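Local coordinates for protein tryparedoxin (Leishmania major, PDB 3S9F) that probably acts as a thioredoxin-fold disulfide reductase, passing electrons through a redox-active cysteine pair in the parasite's detoxification pathway, at residues F52-A57 with P130-L135; N82-L87 with P105-P110; T145-A150 with F160-E165. All coordinates share one frame; numbering follows the deposited sequence.

The three contacts illustrate how chemistry follows depth in a thioredoxin-like fold. Contacts 1 and 2 are buried, each centred about 5 Å from the centre of the chain, and belong to one sheet: strands 50-56 and 83-89 are neighbours in it, and Phe52 O and Tyr54 N face Ile86 N and Ile86 O across the seam. Contact 1 is an antiparallel pairing lined with aromatic and aliphatic groups, contact 2 a short parallel pairing with the Trp106 indole packed on Ile85. Contact 3 lies about 14 Å out and is only partly buried; there a carboxylate and an indole fasten the C-terminal loop to a helix start, and Phe160 reaches back to Phe52 and Phe83.

Contact 1 (F52-A57 with P130-L135); sequences FFYFSA and PTLIGL
Phe52 leans across Gly134 of the neighbouring strand. CB lies 3.7 Å from Ile133 O and not much farther from Leu132 CD1. With CG anti to the carbonyl carbon (chi1 -69°), the ring extends over the second strand: CD2 comes within 3.4 Å of Gly134 CA and also meets Leu132 CG, and CE2 continues over the same glycine. The absence of a side chain at Gly134 is what lets the ring settle there.

The backbones beneath are antiparallel, their axes 168° apart. Phe53 and Ile133 form one hydrogen-bonded pair, with Phe53 N to Ile133 O at 2.8 Å, and Phe55 and Thr131 form the next, each pair closed by two N-H...O bonds. On the face shared with Phe52, the Tyr54 ring touches Leu132 CD1 through CD2 (3.6 Å) and runs alongside Pro130, whose CB lies 3.8 Å from Tyr54 OH; that hydroxyl is hydrogen-bonded to Thr67 of helix 61-77. The other face carries Phe55, which has Thr131 O in plane at its ring edge and sets CE1 against Ile133 CG1 (3.7 Å), while Phe53 CD2 meets Leu135 CD2. Helix 114-123 covers Phe53 and Phe55, and Leu28 of the second subunit also packs on Phe53.

Pro130, preceded by a cis peptide bond, touches Cys63 of the disulfide-forming pair, as the cis-proline does in thioredoxins. The chemistry therefore implies a buried, largely apolar centre whose backbone polar groups are paired strand to strand, and that ends beside Cys63, probably one of the redox-active pair.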
ATOM      1  N   PHE A  52       9.813  12.541   2.806  1.00 18.60           N
ATOM      2  CA  PHE A  52      10.068  12.863   1.414  1.00 17.29           C
ATOM      3  C   PHE A  52      10.064  11.591   0.600  1.00 16.37           C
ATOM      4  O   PHE A  52      10.622  10.590   1.027  1.00 15.44           O
ATOM      5  CB  PHE A  52      11.454  13.501   1.258  1.00 17.66           C
ATOM      6  CG  PHE A  52      11.548  14.855   1.853  1.00 19.45           C
ATOM      7  CD1 PHE A  52      11.942  15.028   3.184  1.00 19.47           C
ATOM      8  CD2 PHE A  52      11.269  15.971   1.082  1.00 19.55           C
ATOM      9  CE1 PHE A  52      12.035  16.312   3.740  1.00 22.38           C
ATOM     10  CE2 PHE A  52      11.365  17.254   1.628  1.00 21.29           C
ATOM     11  CZ  PHE A  52      11.742  17.415   2.961  1.00 24.22           C
ATOM     12  N   PHE A  53       9.428  11.630  -0.564  1.00 15.10           N
ATOM     13  CA  PHE A  53       9.692  10.607  -1.585  1.00 14.99           C
ATOM     14  C   PHE A  53      10.793  11.140  -2.493  1.00 14.89           C
ATOM     15  O   PHE A  53      10.702  12.265  -2.990  1.00 15.33           O
ATOM     16  CB  PHE A  53       8.445  10.316  -2.414  1.00 15.47           C
ATOM     17  CG  PHE A  53       7.383   9.580  -1.663  1.00 16.04           C
ATOM     18  CD1 PHE A  53       7.615   8.288  -1.198  1.00 17.86           C
ATOM     19  CD2 PHE A  53       6.150  10.182  -1.421  1.00 18.10           C
ATOM     20  CE1 PHE A  53       6.633   7.598  -0.516  1.00 17.10           C
ATOM     21  CE2 PHE A  53       5.156   9.495  -0.728  1.00 20.47           C
ATOM     22  CZ  PHE A  53       5.402   8.213  -0.267  1.00 19.73           C
ATOM     23  N   TYR A  54      11.847  10.349  -2.707  1.00 14.69           N
ATOM     24  CA  TYR A  54      12.947  10.789  -3.554  1.00 14.06           C
ATOM     25  C   TYR A  54      12.904   9.933  -4.810  1.00 13.62           C
ATOM     26  O   TYR A  54      13.093   8.714  -4.739  1.00 14.74           O
ATOM     27  CB  TYR A  54      14.288  10.560  -2.834  1.00 14.93           C
ATOM     28  CG  TYR A  54      15.511  10.963  -3.622  1.00 16.33           C
ATOM     29  CD1 TYR A  54      16.647  10.150  -3.631  1.00 16.51           C
ATOM     30  CD2 TYR A  54      15.541  12.171  -4.339  1.00 18.46           C
ATOM     31  CE1 TYR A  54      17.809  10.530  -4.381  1.00 17.83           C
ATOM     32  CE2 TYR A  54      16.667  12.549  -5.078  1.00 18.52           C
ATOM     33  CZ  TYR A  54      17.793  11.731  -5.070  1.00 18.24           C
ATOM     34  OH  TYR A  54      18.892  12.124  -5.796  1.00 20.03           O
ATOM     35  N   PHE A  55      12.614  10.572  -5.939  1.00 13.51           N
ATOM     36  CA  PHE A  55      12.525   9.885  -7.242  1.00 14.09           C
ATOM     37  C   PHE A  55      13.862  10.033  -7.919  1.00 14.74           C
ATOM     38  O   PHE A  55      14.303  11.149  -8.188  1.00 15.26           O
ATOM     39  CB  PHE A  55      11.403  10.525  -8.086  1.00 14.86           C
ATOM     40  CG  PHE A  55      10.022  10.420  -7.439  1.00 14.23           C
ATOM     41  CD1 PHE A  55       9.604  11.355  -6.464  1.00 15.24           C
ATOM     42  CD2 PHE A  55       9.177   9.380  -7.770  1.00 15.27           C
ATOM     43  CE1 PHE A  55       8.352  11.244  -5.848  1.00 13.45           C
ATOM     44  CE2 PHE A  55       7.914   9.250  -7.185  1.00 13.48           C
ATOM     45  CZ  PHE A  55       7.487  10.202  -6.204  1.00 15.07           C
ATOM     46  N   SER A  56      14.547   8.912  -8.173  1.00 15.54           N
ATOM     47  CA  SER A  56      15.886   8.980  -8.711  1.00 16.52           C
ATOM     48  C   SER A  56      16.198   7.624  -9.340  1.00 17.81           C
ATOM     49  O   SER A  56      15.423   6.682  -9.200  1.00 18.58           O
ATOM     50  CB  SER A  56      16.882   9.274  -7.587  1.00 16.55           C
ATOM     51  OG  SER A  56      18.148   9.552  -8.129  1.00 19.32           O
ATOM     52  N   ALA A  57      17.331   7.530 -10.024  1.00 18.62           N
ATOM     53  CA  ALA A  57      17.754   6.260 -10.635  1.00 19.67           C
ATOM     54  C   ALA A  57      19.260   6.249 -10.772  1.00 21.38           C
ATOM     55  O   ALA A  57      19.898   7.308 -10.973  1.00 21.16           O
ATOM     56  CB  ALA A  57      17.111   6.076 -12.006  1.00 20.60           C
ATOM     57  N   PRO A 130      16.448  14.020 -10.792  1.00 20.15           N
ATOM     58  CA  PRO A 130      15.985  13.775  -9.420  1.00 19.53           C
ATOM     59  C   PRO A 130      14.864  14.726  -9.011  1.00 18.80           C
ATOM     60  O   PRO A 130      14.876  15.903  -9.396  1.00 19.92           O
ATOM     61  CB  PRO A 130      17.226  14.046  -8.568  1.00 19.95           C
ATOM     62  CG  PRO A 130      18.023  15.062  -9.366  1.00 21.19           C
ATOM     63  CD  PRO A 130      17.740  14.739 -10.834  1.00 22.36           C
ATOM     64  N   THR A 131      13.877  14.197  -8.299  1.00 18.03           N
ATOM     65  CA  THR A 131      12.780  15.016  -7.764  1.00 18.46           C
ATOM     66  C   THR A 131      12.557  14.609  -6.318  1.00 18.19           C
ATOM     67  O   THR A 131      12.589  13.416  -5.985  1.00 17.22           O
ATOM     68  CB  THR A 131      11.471  14.857  -8.588  1.00 18.68           C
ATOM     69  OG1 THR A 131      11.648  15.459  -9.886  1.00 21.20           O
ATOM     70  CG2 THR A 131      10.294  15.569  -7.898  1.00 20.43           C
ATOM     71  N   LEU A 132      12.341  15.606  -5.465  1.00 18.16           N
ATOM     72  CA  LEU A 132      12.080  15.359  -4.060  1.00 19.48           C
ATOM     73  C   LEU A 132      10.741  16.021  -3.679  1.00 20.65           C
ATOM     74  O   LEU A 132      10.558  17.227  -3.871  1.00 21.76           O
ATOM     75  CB  LEU A 132      13.281  15.907  -3.259  1.00 20.46           C
ATOM     76  CG  LEU A 132      13.699  15.528  -1.854  1.00 24.31           C
ATOM     77  CD1 LEU A 132      13.911  14.022  -1.676  1.00 20.98           C
ATOM     78  CD2 LEU A 132      15.002  16.312  -1.537  1.00 23.82           C
ATOM     79  N   ILE A 133       9.814  15.200  -3.180  1.00 19.36           N
ATOM     80  CA  ILE A 133       8.459  15.615  -2.832  1.00 21.21           C
ATOM     81  C   ILE A 133       8.345  15.412  -1.332  1.00 22.56           C
ATOM     82  O   ILE A 133       8.486  14.292  -0.838  1.00 21.69           O
ATOM     83  CB  ILE A 133       7.376  14.748  -3.537  1.00 19.58           C
ATOM     84  CG1 ILE A 133       7.505  14.743  -5.077  1.00 20.40           C
ATOM     85  CG2 ILE A 133       5.939  15.238  -3.128  1.00 21.18           C
ATOM     86  CD1 ILE A 133       7.236  16.064  -5.736  1.00 23.97           C
ATOM     87  N   GLY A 134       8.078  16.499  -0.615  1.00 17.90           N
ATOM     88  CA  GLY A 134       7.937  16.476   0.844  1.00 19.58           C
ATOM     89  C   GLY A 134       6.480  16.570   1.270  1.00 20.20           C
ATOM     90  O   GLY A 134       5.683  17.330   0.689  1.00 20.27           O
ATOM     91  N   LEU A 135       6.134  15.780   2.276  1.00 20.64           N
ATOM     92  CA  LEU A 135       4.791  15.771   2.794  1.00 21.34           C
ATOM     93  C   LEU A 135       4.735  15.579   4.302  1.00 21.48           C
ATOM     94  O   LEU A 135       5.645  15.048   4.897  1.00 21.19           O
ATOM     95  CB  LEU A 135       3.955  14.707   2.104  1.00 22.53           C
ATOM     96  CG  LEU A 135       4.479  13.288   2.114  1.00 23.57           C
ATOM     97  CD1 LEU A 135       3.391  12.283   2.189  1.00 29.75           C
ATOM     98  CD2 LEU A 135       5.330  13.055   0.903  1.00 27.85           C
TER

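Contact 2 (N82-L87 with P105-P110); sequences NFEIIL and PWLSIP
Ile85 crosses the indole of Trp106 obliquely, its CG2 over one face: this methyl sits 3.8 Å from the centroid of the five-membered ring and only 4° off the ring normal, a CH-pi contact. CD1 of the same isoleucine reaches the six-membered ring, 3.8 Å from Trp106 CE3, so both branches spread over one side of the indole. Pro105 CD lies over the rim of the opposite face. Trp106 CG stands between its own backbone N and carbonyl carbon (chi1 50°), which turns the ring back over strand 83-89. Its NE1 is buried here without a polar partner in the model.

Glu84 crosses Leu107 at about a right angle, with CG 3.6 Å from Leu107 CD1. A bend at chi2 (54°) curls the carboxylate back, and OE2 accepts a bond from Ile85 N at 2.8 Å on its anti side; Tyr74 OH is a second partner of that oxygen. Ile86 likewise crosses Ile109 at roughly a right angle, its CG2 touching Ile109 CG1.

Between these side chains the backbones are joined by three hydrogen bonds: Leu107 N to Ile85 O, Leu87 N to Leu107 O (2.8 Å) and Ile109 N to Leu87 O. Ser108 OG turns to Ile109 O, 2.7 Å away. Parallel strands bonded in this way, with helix 94-101 between them in sequence and packed on Leu87 and Ser108, form a beta-alpha-beta unit of the thioredoxin fold.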
ATOM      1  N   ASN A  82      13.716  16.452  12.015  1.00 30.79           N
ATOM      2  CA  ASN A  82      12.611  15.484  12.131  1.00 30.10           C
ATOM      3  C   ASN A  82      12.010  15.046  10.780  1.00 27.39           C
ATOM      4  O   ASN A  82      10.806  15.198  10.533  1.00 27.28           O
ATOM      5  CB  ASN A  82      11.514  16.036  13.067  1.00 32.59           C
ATOM      6  CG  ASN A  82      10.520  14.975  13.487  1.00 34.60           C
ATOM      7  OD1 ASN A  82      10.889  13.825  13.725  1.00 35.84           O
ATOM      8  ND2 ASN A  82       9.239  15.348  13.545  1.00 37.68           N
ATOM      9  N   PHE A  83      12.849  14.529   9.893  1.00 26.40           N
ATOM     10  CA  PHE A  83      12.328  14.058   8.601  1.00 23.73           C
ATOM     11  C   PHE A  83      12.855  12.676   8.231  1.00 22.07           C
ATOM     12  O   PHE A  83      13.837  12.204   8.809  1.00 22.41           O
ATOM     13  CB  PHE A  83      12.549  15.094   7.476  1.00 22.81           C
ATOM     14  CG  PHE A  83      13.996  15.329   7.104  1.00 22.73           C
ATOM     15  CD1 PHE A  83      14.694  16.419   7.623  1.00 25.01           C
ATOM     16  CD2 PHE A  83      14.643  14.504   6.165  1.00 21.83           C
ATOM     17  CE1 PHE A  83      16.031  16.674   7.264  1.00 25.21           C
ATOM     18  CE2 PHE A  83      15.992  14.743   5.802  1.00 22.99           C
ATOM     19  CZ  PHE A  83      16.686  15.825   6.353  1.00 23.74           C
ATOM     20  N   GLU A  84      12.150  12.014   7.312  1.00 20.39           N
ATOM     21  CA  GLU A  84      12.599  10.741   6.758  1.00 18.50           C
ATOM     22  C   GLU A  84      12.583  10.824   5.245  1.00 17.14           C
ATOM     23  O   GLU A  84      11.871  11.653   4.667  1.00 16.88           O
ATOM     24  CB  GLU A  84      11.711   9.581   7.279  1.00 18.82           C
ATOM     25  CG  GLU A  84      12.185   8.176   6.882  1.00 19.16           C
ATOM     26  CD  GLU A  84      13.628   7.912   7.275  1.00 24.12           C
ATOM     27  OE1 GLU A  84      13.850   7.395   8.396  1.00 24.65           O
ATOM     28  OE2 GLU A  84      14.541   8.238   6.480  1.00 21.87           O
ATOM     29  N   ILE A  85      13.383   9.985   4.588  1.00 15.06           N
ATOM     30  CA  ILE A  85      13.349   9.947   3.129  1.00 14.81           C
ATOM     31  C   ILE A  85      13.053   8.532   2.688  1.00 14.49           C
ATOM     32  O   ILE A  85      13.580   7.558   3.268  1.00 15.67           O
ATOM     33  CB  ILE A  85      14.644  10.478   2.473  1.00 14.73           C
ATOM     34  CG1 ILE A  85      14.839  11.969   2.838  1.00 14.39           C
ATOM     35  CG2 ILE A  85      14.560  10.360   0.928  1.00 14.43           C
ATOM     36  CD1 ILE A  85      16.132  12.567   2.293  1.00 13.97           C
ATOM     37  N   ILE A  86      12.196   8.420   1.674  1.00 14.17           N
ATOM     38  CA  ILE A  86      11.882   7.119   1.095  1.00 13.92           C
ATOM     39  C   ILE A  86      12.228   7.133  -0.381  1.00 13.36           C
ATOM     40  O   ILE A  86      11.646   7.906  -1.147  1.00 13.37           O
ATOM     41  CB  ILE A  86      10.365   6.775   1.237  1.00 14.54           C
ATOM     42  CG1 ILE A  86       9.952   6.762   2.713  1.00 15.67           C
ATOM     43  CG2 ILE A  86      10.076   5.408   0.541  1.00 15.79           C
ATOM     44  CD1 ILE A  86       8.424   6.708   2.960  1.00 17.52           C
ATOM     45  N   LEU A  87      13.166   6.288  -0.790  1.00 13.77           N
ATOM     46  CA  LEU A  87      13.487   6.130  -2.221  1.00 13.41           C
ATOM     47  C   LEU A  87      12.305   5.569  -3.013  1.00 14.13           C
ATOM     48  O   LEU A  87      11.699   4.579  -2.601  1.00 14.05           O
ATOM     49  CB  LEU A  87      14.719   5.229  -2.394  1.00 14.09           C
ATOM     50  CG  LEU A  87      15.098   4.931  -3.855  1.00 13.60           C
ATOM     51  CD1 LEU A  87      15.587   6.220  -4.583  1.00 14.65           C
ATOM     52  CD2 LEU A  87      16.182   3.850  -3.873  1.00 15.37           C
ATOM     53  N   PRO A 105      21.319   6.311   3.107  1.00 22.85           N
ATOM     54  CA  PRO A 105      21.128   6.004   4.527  1.00 23.77           C
ATOM     55  C   PRO A 105      19.667   5.934   4.944  1.00 22.32           C
ATOM     56  O   PRO A 105      19.374   5.685   6.096  1.00 22.67           O
ATOM     57  CB  PRO A 105      21.761   7.202   5.219  1.00 24.22           C
ATOM     58  CG  PRO A 105      21.650   8.285   4.264  1.00 24.93           C
ATOM     59  CD  PRO A 105      21.766   7.691   2.906  1.00 23.25           C
ATOM     60  N   TRP A 106      18.772   6.173   4.002  1.00 19.86           N
ATOM     61  CA  TRP A 106      17.355   6.231   4.293  1.00 19.00           C
ATOM     62  C   TRP A 106      16.570   4.978   3.885  1.00 17.95           C
ATOM     63  O   TRP A 106      17.129   3.917   3.751  1.00 18.00           O
ATOM     64  CB  TRP A 106      16.755   7.496   3.683  1.00 17.30           C
ATOM     65  CG  TRP A 106      17.107   7.693   2.276  1.00 16.21           C
ATOM     66  CD1 TRP A 106      16.670   6.965   1.226  1.00 15.17           C
ATOM     67  CD2 TRP A 106      17.968   8.696   1.735  1.00 16.46           C
ATOM     68  NE1 TRP A 106      17.199   7.437   0.066  1.00 13.36           N
ATOM     69  CE2 TRP A 106      18.000   8.506   0.351  1.00 16.76           C
ATOM     70  CE3 TRP A 106      18.720   9.729   2.285  1.00 18.84           C
ATOM     71  CZ2 TRP A 106      18.749   9.302  -0.481  1.00 15.53           C
ATOM     72  CZ3 TRP A 106      19.444  10.514   1.463  1.00 16.08           C
ATOM     73  CH2 TRP A 106      19.467  10.298   0.093  1.00 17.49           C
ATOM     74  N   LEU A 107      15.261   5.131   3.719  1.00 16.75           N
ATOM     75  CA  LEU A 107      14.360   4.020   3.415  1.00 16.45           C
ATOM     76  C   LEU A 107      14.084   3.848   1.925  1.00 15.85           C
ATOM     77  O   LEU A 107      14.372   4.713   1.162  1.00 15.59           O
ATOM     78  CB  LEU A 107      13.012   4.251   4.094  1.00 17.07           C
ATOM     79  CG  LEU A 107      12.998   4.557   5.594  1.00 18.08           C
ATOM     80  CD1 LEU A 107      11.614   4.738   6.147  1.00 20.54           C
ATOM     81  CD2 LEU A 107      13.690   3.461   6.293  1.00 21.71           C
ATOM     82  N   SER A 108      13.484   2.729   1.543  1.00 15.28           N
ATOM     83  CA  SER A 108      13.060   2.585   0.133  1.00 14.21           C
ATOM     84  C   SER A 108      11.755   1.822   0.024  1.00 13.75           C
ATOM     85  O   SER A 108      11.464   0.920   0.782  1.00 14.88           O
ATOM     86  CB  SER A 108      14.144   1.866  -0.716  1.00 14.66           C
ATOM     87  OG  SER A 108      13.786   1.813  -2.096  1.00 15.27           O
ATOM     88  N   ILE A 109      10.963   2.190  -0.969  1.00 12.97           N
ATOM     89  CA  ILE A 109       9.943   1.280  -1.456  1.00 13.89           C
ATOM     90  C   ILE A 109      10.695   0.078  -2.058  1.00 15.07           C
ATOM     91  O   ILE A 109      11.671   0.265  -2.800  1.00 15.96           O
ATOM     92  CB  ILE A 109       9.099   2.000  -2.527  1.00 13.31           C
ATOM     93  CG1 ILE A 109       8.313   3.163  -1.873  1.00 14.44           C
ATOM     94  CG2 ILE A 109       8.171   1.007  -3.247  1.00 16.35           C
ATOM     95  CD1 ILE A 109       7.775   4.200  -2.900  1.00 15.82           C
ATOM     96  N   PRO A 110      10.274  -1.156  -1.724  1.00 16.48           N
ATOM     97  CA  PRO A 110      11.009  -2.306  -2.230  1.00 18.55           C
ATOM     98  C   PRO A 110      10.989  -2.349  -3.757  1.00 19.53           C
ATOM     99  O   PRO A 110      10.035  -1.879  -4.400  1.00 18.87           O
ATOM    100  CB  PRO A 110      10.246  -3.495  -1.656  1.00 19.83           C
ATOM    101  CG  PRO A 110       9.620  -2.963  -0.400  1.00 20.24           C
ATOM    102  CD  PRO A 110       9.237  -1.534  -0.750  1.00 16.18           C
TER
HETATM  103  O   HOH W   1      11.739   2.200  -5.123  1.00 13.94           O

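Contact 3 (T145-A150 with F160-E165); sequences TRARHA and FPWRDE
Asp164 grips Thr145 with both carboxylate oxygens. OD1 accepts the backbone N-H of Thr145 at 3.0 Å in a fairly straight bond (166°), and OD2 takes the hydroxyl of Thr145 OG1 at 2.8 Å; each is met on its syn side, somewhat out of the carboxylate plane. The threonine hydroxyl stands between its own backbone N and carbonyl carbon (chi1 63°), a rotation that brings it round to the same carboxylate as the N-H. Two bonds of this kind would hold the carboxylate against rotation.

Beside this pair, the aliphatic part of Arg146 slides past Asp164 in the opposite direction, with CG 3.4 Å from OD1. The chain then bends at chi3, setting one guanidinium face over Trp162 CB and bringing NH1 to 2.8 Å from Arg163 O, which lies in plane at the guanidinium edge. Arg146 is the N-cap residue of helix 147-153, and the C-terminal loop thus folds back on the helix start that follows strand 142-144, an outermost strand of the sheet within this chain.

Two alanines of that helix pack against the indole of Trp162. Ala150 CB sits over its five-membered ring, 3.6 Å from the centroid in a CH-pi contact, and Ala147 CB touches Trp162 CE3 at 3.6 Å. Phe160 CA lies toward the rim of the opposite indole face. Farther out, Asp154 accepts a hydrogen bond from Trp162 NE1, Thr144 OG1 bonds to Trp162 O, and Ala147 rests on Leu132 of strand 131-136.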
ATOM      1  N   THR A 145       7.211  20.528  -3.359  1.00 22.51           N
ATOM      2  CA  THR A 145       7.518  19.775  -4.581  1.00 22.75           C
ATOM      3  C   THR A 145       8.823  20.265  -5.227  1.00 23.35           C
ATOM      4  O   THR A 145       9.217  19.767  -6.281  1.00 23.13           O
ATOM      5  CB  THR A 145       6.373  19.855  -5.595  1.00 24.99           C
ATOM      6  OG1 THR A 145       6.193  21.221  -5.989  1.00 27.28           O
ATOM      7  CG2 THR A 145       5.069  19.329  -4.964  1.00 24.57           C
ATOM      8  N   ARG A 146       9.490  21.225  -4.586  1.00 23.19           N
ATOM      9  CA  ARG A 146      10.667  21.892  -5.160  1.00 24.57           C
ATOM     10  C   ARG A 146      11.934  21.674  -4.330  1.00 23.43           C
ATOM     11  O   ARG A 146      12.908  22.434  -4.448  1.00 24.38           O
ATOM     12  CB  ARG A 146      10.383  23.403  -5.249  1.00 26.76           C
ATOM     13  CG  ARG A 146       9.979  24.001  -3.864  1.00 30.83           C
ATOM     14  CD  ARG A 146       9.683  25.505  -3.888  1.00 39.06           C
ATOM     15  NE  ARG A 146      10.820  26.297  -3.413  1.00 44.07           N
ATOM     16  CZ  ARG A 146      10.843  27.023  -2.296  1.00 47.90           C
ATOM     17  NH1 ARG A 146       9.777  27.105  -1.506  1.00 48.53           N
ATOM     18  NH2 ARG A 146      11.943  27.695  -1.973  1.00 50.79           N
ATOM     19  N   ALA A 147      11.932  20.641  -3.493  1.00 21.57           N
ATOM     20  CA  ALA A 147      12.993  20.473  -2.518  1.00 21.04           C
ATOM     21  C   ALA A 147      14.343  20.117  -3.166  1.00 20.58           C
ATOM     22  O   ALA A 147      15.378  20.442  -2.605  1.00 21.66           O
ATOM     23  CB  ALA A 147      12.600  19.440  -1.482  1.00 20.19           C
ATOM     24  N   ARG A 148      14.319  19.482  -4.342  1.00 21.00           N
ATOM     25  CA  ARG A 148      15.591  19.187  -5.074  0.50 15.78           C
ATOM     26  C   ARG A 148      16.318  20.505  -5.375  1.00 23.08           C
ATOM     27  O   ARG A 148      17.489  20.660  -4.998  1.00 24.90           O
ATOM     28  CB  ARG A 148      15.347  18.374  -6.360  0.50 15.70           C
ATOM     29  CG  ARG A 148      16.621  18.022  -7.150  0.50 16.94           C
ATOM     30  CD  ARG A 148      17.139  19.239  -7.918  0.50 17.55           C
ATOM     31  NE  ARG A 148      18.336  18.939  -8.690  0.50 16.90           N
ATOM     32  CZ  ARG A 148      18.314  18.607  -9.977  0.50 18.18           C
ATOM     33  NH1 ARG A 148      17.157  18.540 -10.620  0.50 17.20           N
ATOM     34  NH2 ARG A 148      19.444  18.340 -10.620  0.50 18.90           N
ATOM     35  N   HIS A 149      15.630  21.445  -6.013  1.00 23.36           N
ATOM     36  CA  HIS A 149      16.250  22.722  -6.300  0.70 24.91           C
ATOM     37  C   HIS A 149      16.484  23.559  -5.038  1.00 25.01           C
ATOM     38  O   HIS A 149      17.571  24.145  -4.883  1.00 26.51           O
ATOM     39  CB  HIS A 149      15.503  23.443  -7.427  0.70 26.56           C
ATOM     40  CG  HIS A 149      15.722  22.805  -8.771  0.70 27.84           C
ATOM     41  ND1 HIS A 149      16.974  22.679  -9.334  0.70 32.10           N
ATOM     42  CD2 HIS A 149      14.859  22.230  -9.642  0.70 30.96           C
ATOM     43  CE1 HIS A 149      16.873  22.061 -10.499  0.70 32.26           C
ATOM     44  NE2 HIS A 149      15.599  21.780 -10.710  0.70 31.82           N
ATOM     45  N   ALA A 150      15.524  23.565  -4.114  1.00 23.88           N
ATOM     46  CA  ALA A 150      15.664  24.317  -2.864  1.00 24.76           C
ATOM     47  C   ALA A 150      16.905  23.902  -2.057  1.00 25.47           C
ATOM     48  O   ALA A 150      17.663  24.757  -1.576  1.00 26.83           O
ATOM     49  CB  ALA A 150      14.396  24.186  -2.020  1.00 24.73           C
ATOM     50  N   PHE A 160      14.366  25.038   5.300  1.00 28.75           N
ATOM     51  CA  PHE A 160      13.660  23.753   5.372  1.00 27.44           C
ATOM     52  C   PHE A 160      12.298  23.953   6.067  1.00 28.09           C
ATOM     53  O   PHE A 160      12.224  24.639   7.086  1.00 29.44           O
ATOM     54  CB  PHE A 160      14.504  22.752   6.168  1.00 27.64           C
ATOM     55  CG  PHE A 160      13.853  21.409   6.346  1.00 29.64           C
ATOM     56  CD1 PHE A 160      14.109  20.383   5.441  1.00 28.33           C
ATOM     57  CD2 PHE A 160      12.975  21.168   7.405  1.00 30.42           C
ATOM     58  CE1 PHE A 160      13.493  19.132   5.593  1.00 30.01           C
ATOM     59  CE2 PHE A 160      12.358  19.922   7.560  1.00 33.03           C
ATOM     60  CZ  PHE A 160      12.623  18.904   6.646  1.00 30.12           C
ATOM     61  N   PRO A 161      11.219  23.311   5.568  1.00 26.94           N
ATOM     62  CA  PRO A 161      11.123  22.328   4.507  1.00 24.83           C
ATOM     63  C   PRO A 161      10.757  22.906   3.148  1.00 25.07           C
ATOM     64  O   PRO A 161      10.158  22.191   2.345  1.00 24.76           O
ATOM     65  CB  PRO A 161       9.984  21.425   5.011  1.00 25.12           C
ATOM     66  CG  PRO A 161       9.019  22.442   5.624  1.00 26.66           C
ATOM     67  CD  PRO A 161       9.919  23.514   6.238  1.00 28.21           C
ATOM     68  N   TRP A 162      11.097  24.162   2.879  1.00 25.99           N
ATOM     69  CA  TRP A 162      10.928  24.736   1.558  1.00 26.77           C
ATOM     70  C   TRP A 162       9.511  24.691   1.000  1.00 27.41           C
ATOM     71  O   TRP A 162       9.288  24.326  -0.132  1.00 26.99           O
ATOM     72  CB  TRP A 162      11.899  24.064   0.583  1.00 26.07           C
ATOM     73  CG  TRP A 162      13.280  23.952   1.127  1.00 26.46           C
ATOM     74  CD1 TRP A 162      14.124  24.974   1.425  1.00 28.87           C
ATOM     75  CD2 TRP A 162      13.991  22.753   1.433  1.00 26.84           C
ATOM     76  NE1 TRP A 162      15.297  24.493   1.905  1.00 29.29           N
ATOM     77  CE2 TRP A 162      15.246  23.127   1.917  1.00 27.02           C
ATOM     78  CE3 TRP A 162      13.685  21.400   1.342  1.00 25.51           C
ATOM     79  CZ2 TRP A 162      16.188  22.210   2.299  1.00 27.33           C
ATOM     80  CZ3 TRP A 162      14.615  20.495   1.734  1.00 25.73           C
ATOM     81  CH2 TRP A 162      15.853  20.895   2.202  1.00 26.63           C
ATOM     82  N   ARG A 163       8.561  25.122   1.809  1.00 28.61           N
ATOM     83  CA  ARG A 163       7.140  25.034   1.473  0.50 30.25           C
ATOM     84  C   ARG A 163       6.848  25.693   0.144  1.00 32.87           C
ATOM     85  O   ARG A 163       7.388  26.774  -0.142  1.00 34.45           O
ATOM     86  CB  ARG A 163       6.290  25.716   2.542  0.50 32.16           C
ATOM     87  CG  ARG A 163       6.335  25.061   3.885  0.50 30.45           C
ATOM     88  CD  ARG A 163       5.159  25.500   4.758  0.50 31.62           C
ATOM     89  NE  ARG A 163       4.912  24.437   5.715  0.50 32.24           N
ATOM     90  CZ  ARG A 163       4.039  23.451   5.539  0.50 29.19           C
ATOM     91  NH1 ARG A 163       3.255  23.410   4.461  0.50 29.05           N
ATOM     92  NH2 ARG A 163       3.936  22.519   6.466  0.50 29.01           N
ATOM     93  N   ASP A 164       5.989  25.063  -0.647  1.00 34.43           N
ATOM     94  CA  ASP A 164       5.565  25.620  -1.926  1.00 39.55           C
ATOM     95  C   ASP A 164       4.826  26.932  -1.746  1.00 44.59           C
ATOM     96  O   ASP A 164       4.194  27.156  -0.702  1.00 46.05           O
ATOM     97  CB  ASP A 164       4.676  24.632  -2.674  1.00 40.20           C
ATOM     98  CG  ASP A 164       5.465  23.505  -3.302  1.00 38.14           C
ATOM     99  OD1 ASP A 164       6.686  23.419  -3.067  1.00 34.99           O
ATOM    100  OD2 ASP A 164       4.858  22.712  -4.045  1.00 40.87           O
ATOM    101  N   GLU A 165       4.907  27.770  -2.786  1.00 49.23           N
ATOM    102  CA  GLU A 165       4.312  29.121  -2.861  1.00 55.59           C
ATOM    103  C   GLU A 165       4.734  30.040  -1.713  1.00 56.72           C
ATOM    104  O   GLU A 165       5.934  30.177  -1.438  1.00 55.59           O
ATOM    105  CB  GLU A 165       2.782  29.085  -3.061  1.00 59.17           C
ATOM    106  CG  GLU A 165       1.965  28.527  -1.895  1.00 60.15           C
ATOM    107  CD  GLU A 165       0.909  27.527  -2.345  1.00 62.55           C
ATOM    108  OE1 GLU A 165      -0.128  27.958  -2.889  1.00 69.28           O
ATOM    109  OE2 GLU A 165       1.116  26.310  -2.156  1.00 60.87           O
TER